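PDB 4IIW: Lmo1499 protein from Listeria monocytogenes, which probably cleaves nascent peptidoglycan strands endolytically as a lytic transglycosylase of the MltG family, ending their elongation. Local coordinates for residues Q121-I126 with A136-T141; S150-Y155 with N161-K166. All blocks are in the same frame, centred on the assembly; numbering follows the deposited sequence.

In the fold
Following the chain from its N terminus, helix 119-129 comes first and a turn of few residues leads into helix 135-143. Contact 1 closes that turn by packing the two helices against each other, with nine residues between its segments. The chain then enters helix 145-154, and contact 2 closes the loop that follows this helix, with five residues between its segments, where the helix meets a 3-10 turn on the way to strand 180-181. The two contacts are in series: neither encloses nor crosses the other. The centres of contact 1 and contact 2 lie about 19 Å apart. Helix 190-204 touches a segment of each: it packs on Ile126, which takes part in contact 1, and on Met151 and Tyr155, near Ile152 along the chain.

Contact 1. Residues Q121-I126 with A136-T141; sequences QIADRI and ADVLKT
Ala123 presents its methyl group to two neighbours on the facing helix, Val138 and Leu139. Its CB lies 4.0 Å from CG1 of Val138 and equally far from CD2 of Leu139, so one small side chain meets two branched ones. The CB bonds of Ala123 and Val138 both point toward the opposite helix, and their CA atoms, 6.2 Å apart, form the nearest backbone pair. Leu139 starts off along the flank, but its end turns inward and brings CD2 to the alanine. One turn further on, Ile126 runs obliquely to Val138, its CD1 reaching CG1 of the valine at 4.1 Å. CG1 of Val138 is anti to the backbone N (chi1 173°), which places this one methyl against both Ala123 and Ile126. The axes of segments 121-126 and 136-141 approach to 9.6 Å with 129° between their N-to-C directions: two consecutive helices joined by a short turn and steeply inclined to each other. Beyond the interface, Ile126 also packs on Ile193 and Met197 of helix 190-204, and a salt bridge from Asp124 reaches Lys135 at the start of helix 135-143. With only methyl groups meeting and no hydrogen bond across the segments, the contact depends on shape and apolar burial.

Contact 2. Residues S150-Y155 with N161-K166; sequences SMIKAY and NDVLNK
Within residues 150-155, Ile152 alone meets residues 161-166, and most of what it touches is apolar. Its CD1 reaches CG2 of Val163 at 3.9 Å, the two side chains approaching tip to tip. The side chains of Ile152 and Leu164 are set obliquely, with CD1 of Ile152 3.9 Å from CG of Leu164 and almost as close to both its methyls, so it rests against the isobutyl fork. An extended chi2 of 170° carries the isoleucine's CD1 out to both partners. Val163 and Leu164 also touch Val148, one turn earlier on helix 145-154, while Val159 adds to the cover of Ile152. This is a helix-to-loop contact within the YceG-like region: the chain leaves helical geometry at Tyr155 and folds back, and residues 161-163 form a 3-10 turn in which Leu164 N bonds to Asn161 O at 2.9 Å. The remaining approach is of a polar group to a methyl. Asn161 begins by pointing away from the helix, but its amide end swings back, crossing Ile152 at about a right angle and setting OD1 4.0 Å from CG2 of the isoleucine. Asn161 is itself exposed, and at this distance OD1 makes a van der Waals contact with CG2 and not a hydrogen bond.

Contact 1. Residues Q121-I126 with A136-T141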
loop_
_atom_site.group_PDB
_atom_site.type_symbol
_atom_site.label_atom_id
_atom_site.label_comp_id
_atom_site.label_asym_id
_atom_site.label_seq_id
_atom_site.Cartn_x
_atom_site.Cartn_y
_atom_site.Cartn_z
ATOM N N GLN B 121 -4.824 43.452 -10.573
ATOM C CA GLN B 121 -3.552 42.758 -10.350
ATOM C C GLN B 121 -2.864 43.259 -9.084
ATOM O O GLN B 121 -2.226 42.482 -8.362
ATOM C CB GLN B 121 -2.641 42.916 -11.575
ATOM C CG GLN B 121 -3.202 42.271 -12.837
ATOM C CD GLN B 121 -2.436 42.620 -14.112
ATOM O OE1 GLN B 121 -2.066 43.763 -14.341
ATOM N NE2 GLN B 121 -2.252 41.629 -14.969
ATOM N N ILE B 122 -3.003 44.555 -8.812
ATOM C CA ILE B 122 -2.442 45.135 -7.606
ATOM C C ILE B 122 -3.175 44.505 -6.437
ATOM O O ILE B 122 -2.573 44.200 -5.411
ATOM C CB ILE B 122 -2.572 46.679 -7.591
ATOM C CG1 ILE B 122 -1.712 47.285 -8.710
ATOM C CG2 ILE B 122 -2.119 47.276 -6.232
ATOM C CD1 ILE B 122 -1.903 48.799 -8.912
ATOM N N ALA B 123 -4.472 44.278 -6.605
ATOM C CA ALA B 123 -5.268 43.684 -5.537
ATOM C C ALA B 123 -4.742 42.290 -5.155
ATOM O O ALA B 123 -4.761 41.916 -3.977
ATOM C CB ALA B 123 -6.728 43.627 -5.933
ATOM N N ASP B 124 -4.271 41.538 -6.153
ATOM C CA ASP B 124 -3.696 40.203 -5.937
ATOM C C ASP B 124 -2.393 40.308 -5.156
ATOM O O ASP B 124 -2.186 39.598 -4.184
ATOM C CB ASP B 124 -3.374 39.503 -7.263
ATOM C CG ASP B 124 -4.607 39.167 -8.087
ATOM O OD1 ASP B 124 -5.640 38.739 -7.528
ATOM O OD2 ASP B 124 -4.516 39.288 -9.323
ATOM N N ARG B 125 -1.504 41.194 -5.587
ATOM C CA ARG B 125 -0.227 41.335 -4.912
ATOM C C ARG B 125 -0.480 41.736 -3.458
ATOM O O ARG B 125 0.185 41.220 -2.541
ATOM C CB ARG B 125 0.679 42.326 -5.644
ATOM C CG ARG B 125 0.959 41.937 -7.115
ATOM C CD ARG B 125 1.847 40.703 -7.264
ATOM N NE ARG B 125 3.269 41.041 -7.341
ATOM C CZ ARG B 125 4.069 40.787 -8.381
ATOM N NH1 ARG B 125 5.347 41.147 -8.334
ATOM N NH2 ARG B 125 3.621 40.147 -9.452
ATOM N N ILE B 126 -1.467 42.611 -3.242
ATOM C CA ILE B 126 -1.826 43.042 -1.888
ATOM C C ILE B 126 -2.311 41.868 -1.029
ATOM O O ILE B 126 -1.850 41.702 0.100
ATOM C CB ILE B 126 -2.913 44.145 -1.883
ATOM C CG1 ILE B 126 -2.315 45.473 -2.349
ATOM C CG2 ILE B 126 -3.476 44.302 -0.474
ATOM C CD1 ILE B 126 -3.336 46.643 -2.529
ATOM N N ALA B 136 -12.124 40.786 -2.721
ATOM C CA ALA B 136 -13.362 41.538 -2.946
ATOM C C ALA B 136 -13.403 42.873 -2.180
ATOM O O ALA B 136 -13.893 43.865 -2.706
ATOM C CB ALA B 136 -14.586 40.670 -2.592
ATOM N N ASP B 137 -12.882 42.884 -0.950
ATOM C CA ASP B 137 -12.874 44.091 -0.099
ATOM C C ASP B 137 -11.874 45.132 -0.576
ATOM O O ASP B 137 -12.155 46.334 -0.539
ATOM C CB ASP B 137 -12.514 43.730 1.329
ATOM C CG ASP B 137 -13.461 42.741 1.935
ATOM O OD1 ASP B 137 -14.516 42.445 1.311
ATOM O OD2 ASP B 137 -13.144 42.250 3.043
ATOM N N VAL B 138 -10.694 44.658 -0.976
ATOM C CA VAL B 138 -9.648 45.511 -1.485
ATOM C C VAL B 138 -10.133 46.195 -2.746
ATOM O O VAL B 138 -9.851 47.364 -2.954
ATOM C CB VAL B 138 -8.366 44.704 -1.793
ATOM C CG1 VAL B 138 -7.305 45.575 -2.487
ATOM C CG2 VAL B 138 -7.821 44.084 -0.517
ATOM N N LEU B 139 -10.854 45.469 -3.600
ATOM C CA LEU B 139 -11.413 46.079 -4.813
ATOM C C LEU B 139 -12.477 47.106 -4.441
ATOM O O LEU B 139 -12.549 48.181 -5.035
ATOM C CB LEU B 139 -12.002 45.034 -5.767
ATOM C CG LEU B 139 -11.020 44.236 -6.632
ATOM C CD1 LEU B 139 -11.808 43.300 -7.516
ATOM C CD2 LEU B 139 -10.103 45.138 -7.494
ATOM N N LYS B 140 -13.311 46.773 -3.467
ATOM C CA LYS B 140 -14.330 47.708 -3.023
ATOM C C LYS B 140 -13.700 48.993 -2.458
ATOM O O LYS B 140 -14.161 50.083 -2.753
ATOM C CB LYS B 140 -15.228 47.078 -1.969
ATOM C CG LYS B 140 -16.343 48.008 -1.534
ATOM C CD LYS B 140 -17.329 47.331 -0.583
ATOM C CE LYS B 140 -18.484 48.277 -0.269
ATOM N NZ LYS B 140 -19.456 47.694 0.673
ATOM N N THR B 141 -12.658 48.854 -1.648
ATOM C CA THR B 141 -12.017 50.017 -1.069
ATOM C C THR B 141 -11.492 50.909 -2.186
ATOM O O THR B 141 -11.678 52.115 -2.173
ATOM C CB THR B 141 -10.844 49.644 -0.119
ATOM O OG1 THR B 141 -11.330 48.932 1.026
ATOM C CG2 THR B 141 -10.148 50.890 0.360
#

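Contact 2. Residues S150-Y155 with N161-K166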
loop_
_atom_site.group_PDB
_atom_site.type_symbol
_atom_site.label_atom_id
_atom_site.label_comp_id
_atom_site.label_asym_id
_atom_site.label_seq_id
_atom_site.Cartn_x
_atom_site.Cartn_y
_atom_site.Cartn_z
ATOM N N SER B 150 -11.352 60.973 -0.225
ATOM C CA SER B 150 -10.277 61.251 0.745
ATOM C C SER B 150 -8.935 61.400 0.051
ATOM O O SER B 150 -8.092 62.156 0.516
ATOM C CB SER B 150 -10.191 60.196 1.869
ATOM O OG SER B 150 -9.701 58.944 1.421
HETATM N N MSE B 151 -8.739 60.682 -1.054
HETATM C CA MSE B 151 -7.523 60.810 -1.835
HETATM C C MSE B 151 -7.512 62.146 -2.592
HETATM O O MSE B 151 -6.473 62.806 -2.701
HETATM C CB MSE B 151 -7.396 59.667 -2.826
HETATM C CG MSE B 151 -7.071 58.297 -2.223
HETATM SE SE MSE B 151 -5.441 58.206 -1.155
HETATM C CE MSE B 151 -6.222 58.666 0.582
ATOM N N ILE B 152 -8.668 62.546 -3.119
ATOM C CA ILE B 152 -8.766 63.815 -3.829
ATOM C C ILE B 152 -8.445 64.951 -2.845
ATOM O O ILE B 152 -7.909 65.989 -3.221
ATOM C CB ILE B 152 -10.175 64.016 -4.467
ATOM C CG1 ILE B 152 -10.413 63.003 -5.589
ATOM C CG2 ILE B 152 -10.313 65.393 -5.054
ATOM C CD1 ILE B 152 -11.842 62.994 -6.079
ATOM N N LYS B 153 -8.747 64.740 -1.578
ATOM C CA LYS B 153 -8.489 65.746 -0.578
ATOM C C LYS B 153 -7.023 65.718 -0.098
ATOM O O LYS B 153 -6.419 66.771 0.120
ATOM C CB LYS B 153 -9.450 65.531 0.604
ATOM C CG LYS B 153 -9.640 66.742 1.521
ATOM C CD LYS B 153 -10.391 67.900 0.817
ATOM C CE LYS B 153 -10.491 69.128 1.714
ATOM N NZ LYS B 153 -9.142 69.609 2.134
ATOM N N ALA B 154 -6.457 64.521 0.050
ATOM C CA ALA B 154 -5.098 64.362 0.572
ATOM C C ALA B 154 -3.984 64.659 -0.432
ATOM O O ALA B 154 -2.881 65.078 -0.038
ATOM C CB ALA B 154 -4.912 62.946 1.147
ATOM N N TYR B 155 -4.264 64.415 -1.712
ATOM C CA TYR B 155 -3.295 64.636 -2.788
ATOM C C TYR B 155 -3.937 65.453 -3.923
ATOM O O TYR B 155 -4.049 64.992 -5.059
ATOM C CB TYR B 155 -2.780 63.292 -3.269
ATOM C CG TYR B 155 -2.184 62.535 -2.136
ATOM C CD1 TYR B 155 -0.880 62.761 -1.749
ATOM C CD2 TYR B 155 -2.933 61.637 -1.409
ATOM C CE1 TYR B 155 -0.331 62.099 -0.685
ATOM C CE2 TYR B 155 -2.377 60.949 -0.329
ATOM C CZ TYR B 155 -1.081 61.190 0.025
ATOM O OH TYR B 155 -0.513 60.540 1.100
ATOM N N ASN B 161 -10.739 66.026 -9.415
ATOM C CA ASN B 161 -12.090 65.668 -9.848
ATOM C C ASN B 161 -12.117 64.899 -11.172
ATOM O O ASN B 161 -13.118 64.256 -11.492
ATOM C CB ASN B 161 -13.004 66.902 -9.948
ATOM C CG ASN B 161 -13.501 67.380 -8.582
ATOM O OD1 ASN B 161 -13.164 66.815 -7.532
ATOM N ND2 ASN B 161 -14.309 68.423 -8.592
ATOM N N ASP B 162 -11.035 64.963 -11.940
ATOM C CA ASP B 162 -10.955 64.215 -13.186
ATOM C C ASP B 162 -11.278 62.727 -12.992
ATOM O O ASP B 162 -11.933 62.128 -13.836
ATOM C CB ASP B 162 -9.577 64.407 -13.867
ATOM C CG ASP B 162 -9.432 65.802 -14.546
ATOM O OD1 ASP B 162 -10.462 66.476 -14.749
ATOM O OD2 ASP B 162 -8.296 66.213 -14.897
ATOM N N VAL B 163 -10.878 62.154 -11.861
ATOM C CA VAL B 163 -11.125 60.736 -11.603
ATOM C C VAL B 163 -12.583 60.393 -11.367
ATOM O O VAL B 163 -12.960 59.236 -11.404
ATOM C CB VAL B 163 -10.312 60.214 -10.396
ATOM C CG1 VAL B 163 -8.826 60.531 -10.589
ATOM C CG2 VAL B 163 -10.841 60.796 -9.090
ATOM N N LEU B 164 -13.416 61.382 -11.115
ATOM C CA LEU B 164 -14.824 61.110 -10.872
ATOM C C LEU B 164 -15.636 61.176 -12.156
ATOM O O LEU B 164 -16.850 61.320 -12.104
ATOM C CB LEU B 164 -15.398 62.094 -9.851
ATOM C CG LEU B 164 -14.765 62.128 -8.452
ATOM C CD1 LEU B 164 -15.556 63.098 -7.575
ATOM C CD2 LEU B 164 -14.732 60.745 -7.830
ATOM N N ASN B 165 -14.996 61.064 -13.314
ATOM C CA ASN B 165 -15.766 61.131 -14.544
ATOM C C ASN B 165 -16.585 59.858 -14.763
ATOM O O ASN B 165 -16.069 58.742 -14.816
ATOM C CB ASN B 165 -14.906 61.468 -15.764
ATOM C CG ASN B 165 -15.722 61.507 -17.050
ATOM O OD1 ASN B 165 -16.294 60.498 -17.462
ATOM N ND2 ASN B 165 -15.757 62.660 -17.702
ATOM N N LYS B 166 -17.880 60.081 -14.896
ATOM C CA LYS B 166 -18.884 59.060 -15.099
ATOM C C LYS B 166 -18.452 57.868 -15.976
ATOM O O LYS B 166 -18.845 56.737 -15.725
ATOM C CB LYS B 166 -20.111 59.747 -15.713
ATOM C CG LYS B 166 -20.581 61.024 -14.924
ATOM C CD LYS B 166 -21.770 61.769 -15.600
ATOM C CE LYS B 166 -23.048 60.956 -15.576
ATOM N NZ LYS B 166 -24.191 61.680 -16.215
#